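PDB 5UZN: AT27789p from Drosophila melanogaster, which probably binds RNA, including mRNA, through quasi-RNA recognition motifs, the third of which forms this domain of the hnRNP F/H homologue Glorund. Local coordinates for residues I13-L18 and E72-R77. Sequence-based numbering, arbitrary orientation.
Sequences IHMRGL and EQMGSR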
loop_
_atom_site.group_PDB
_atom_site.type_symbol
_atom_site.label_atom_id
_atom_site.label_comp_id
_atom_site.label_asym_id
_atom_site.label_seq_id
_atom_site.Cartn_x
_atom_site.Cartn_y
_atom_site.Cartn_z
ATOM N N ILE A 13 3.895 1.904 4.724
ATOM C CA ILE A 13 4.456 1.889 3.378
ATOM C C ILE A 13 3.580 2.782 2.514
ATOM O O ILE A 13 2.389 2.493 2.328
ATOM C CB ILE A 13 4.511 0.472 2.804
ATOM C CG1 ILE A 13 5.445 -0.421 3.621
ATOM C CG2 ILE A 13 4.962 0.507 1.350
ATOM C CD1 ILE A 13 5.564 -1.805 2.996
ATOM N N HIS A 14 4.156 3.878 2.022
ATOM C CA HIS A 14 3.468 4.787 1.123
ATOM C C HIS A 14 3.678 4.288 -0.294
ATOM O O HIS A 14 4.755 3.799 -0.631
ATOM C CB HIS A 14 3.991 6.224 1.287
ATOM C CG HIS A 14 3.307 7.208 0.393
ATOM N ND1 HIS A 14 1.954 7.467 0.475
ATOM C CD2 HIS A 14 3.776 7.964 -0.633
ATOM C CE1 HIS A 14 1.620 8.349 -0.457
ATOM N NE2 HIS A 14 2.704 8.664 -1.143
ATOM N N MET A 15 2.624 4.344 -1.106
ATOM C CA MET A 15 2.625 3.717 -2.420
ATOM C C MET A 15 2.299 4.761 -3.471
ATOM O O MET A 15 1.372 5.542 -3.297
ATOM C CB MET A 15 1.613 2.553 -2.491
ATOM C CG MET A 15 1.663 1.586 -1.314
ATOM S SD MET A 15 0.296 0.415 -1.261
ATOM C CE MET A 15 0.771 -0.664 -2.623
ATOM N N ARG A 16 3.061 4.791 -4.557
ATOM C CA ARG A 16 2.730 5.645 -5.684
ATOM C C ARG A 16 2.575 4.828 -6.961
ATOM O O ARG A 16 3.113 3.721 -7.082
ATOM C CB ARG A 16 3.788 6.734 -5.876
ATOM C CG ARG A 16 3.910 7.644 -4.664
ATOM C CD ARG A 16 4.942 8.730 -4.876
ATOM N NE ARG A 16 4.386 9.872 -5.577
ATOM C CZ ARG A 16 3.648 10.796 -4.970
ATOM N NH1 ARG A 16 3.393 10.683 -3.660
ATOM N NH2 ARG A 16 3.189 11.831 -5.657
ATOM N N GLY A 17 1.825 5.383 -7.909
ATOM C CA GLY A 17 1.639 4.733 -9.193
ATOM C C GLY A 17 0.478 3.772 -9.283
ATOM O O GLY A 17 0.430 2.984 -10.229
ATOM N N LEU A 18 -0.453 3.797 -8.333
ATOM C CA LEU A 18 -1.585 2.881 -8.417
ATOM C C LEU A 18 -2.459 3.282 -9.595
ATOM O O LEU A 18 -2.594 4.478 -9.870
ATOM C CB LEU A 18 -2.446 2.921 -7.146
ATOM C CG LEU A 18 -2.087 2.090 -5.924
ATOM C CD1 LEU A 18 -0.798 2.591 -5.323
ATOM C CD2 LEU A 18 -3.246 2.150 -4.923
ATOM N N GLU A 72 4.880 -8.037 -8.911
ATOM C CA GLU A 72 5.678 -7.184 -9.782
ATOM C C GLU A 72 4.907 -5.940 -10.191
ATOM O O GLU A 72 5.497 -4.873 -10.355
ATOM C CB GLU A 72 6.142 -7.991 -10.996
ATOM C CG GLU A 72 6.847 -9.291 -10.583
ATOM C CD GLU A 72 7.003 -10.284 -11.720
ATOM O OE1 GLU A 72 6.407 -11.384 -11.639
ATOM O OE2 GLU A 72 7.727 -9.969 -12.689
ATOM N N GLN A 73 3.593 -6.049 -10.314
ATOM C CA GLN A 73 2.754 -4.940 -10.727
ATOM C C GLN A 73 1.452 -5.023 -9.950
ATOM O O GLN A 73 1.080 -6.082 -9.446
ATOM C CB GLN A 73 2.446 -4.971 -12.236
ATOM C CG GLN A 73 3.634 -4.754 -13.155
ATOM C CD GLN A 73 3.198 -4.510 -14.596
ATOM O OE1 GLN A 73 2.388 -5.257 -15.151
ATOM N NE2 GLN A 73 3.724 -3.448 -15.200
ATOM N N MET A 74 0.768 -3.890 -9.835
ATOM C CA MET A 74 -0.644 -3.882 -9.456
ATOM C C MET A 74 -1.427 -3.591 -10.727
ATOM O O MET A 74 -1.213 -2.553 -11.361
ATOM C CB MET A 74 -0.934 -2.831 -8.395
ATOM C CG MET A 74 -2.340 -2.911 -7.853
ATOM S SD MET A 74 -2.666 -1.521 -6.761
ATOM C CE MET A 74 -1.392 -1.759 -5.517
ATOM N N GLY A 75 -2.309 -4.496 -11.108
ATOM C CA GLY A 75 -2.842 -4.390 -12.451
ATOM C C GLY A 75 -1.680 -4.446 -13.417
ATOM O O GLY A 75 -0.859 -5.364 -13.382
ATOM N N SER A 76 -1.548 -3.433 -14.263
ATOM C CA SER A 76 -0.432 -3.400 -15.194
ATOM C C SER A 76 0.448 -2.180 -14.959
ATOM O O SER A 76 1.065 -1.680 -15.896
ATOM C CB SER A 76 -0.914 -3.433 -16.644
ATOM O OG SER A 76 -2.114 -2.701 -16.828
ATOM N N ARG A 77 0.504 -1.690 -13.714
ATOM C CA ARG A 77 1.363 -0.567 -13.344
ATOM C C ARG A 77 2.430 -1.026 -12.358
ATOM O O ARG A 77 2.183 -1.885 -11.515
ATOM C CB ARG A 77 0.567 0.590 -12.724
ATOM C CG ARG A 77 -0.321 1.333 -13.725
ATOM C CD ARG A 77 -1.018 2.484 -13.047
ATOM N NE ARG A 77 -0.830 3.761 -13.724
ATOM C CZ ARG A 77 -1.701 4.280 -14.584
ATOM N NH1 ARG A 77 -1.454 5.454 -15.150
ATOM N NH2 ARG A 77 -2.825 3.634 -14.879
#
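Leu18 and Arg77 bring the two backbones to 6.7 Å between their CA atoms, where the chain just past the end of strand 11-16 comes up to the type II' beta turn from Met74 to Arg77, in the loop before strand 80-86. This is the quasi-RNA recognition motif, an RRM-like fold in which two helices pack on one face of a four-stranded antiparallel sheet; strand 11-16 is one of its two inner strands. No hydrogen bond joins the segments; apolar packing of Met15, Leu18 and Met74 makes up the buried part. Met74 reaches out extended, CG anti to the backbone N (chi1 -173°), which sets SD 3.8 Å from Leu18 CG; the bend at chi3 then turns the methyl toward that of Met15, CE to CE 3.8 Å, the two chains crossing at about a right angle. Branched Leu18 offers CG and CD2 to the sulfur, while long, unbranched methionines can bridge strand and loop; both methionines also touch Phe30 of helix 24-31. Replacing Met74 with alanine would probably leave Leu18 and the Met15 methyl without their cover from the loop and weaken its hold on helix 24-31. The turn is closed by paired backbone bonds, Met74 N to Arg77 O and Arg77 N to Met74 O, both 3.0 Å. Gly75 has the positive phi (58°) that glycine adopts readily. At Gly17 a CB would press on the carbonyl O of Arg16. At the exposed edge Arg77 keeps its charged end at the surface while its methylenes cover the glycine carbonyl, CD 3.2 Å from Gly17 O.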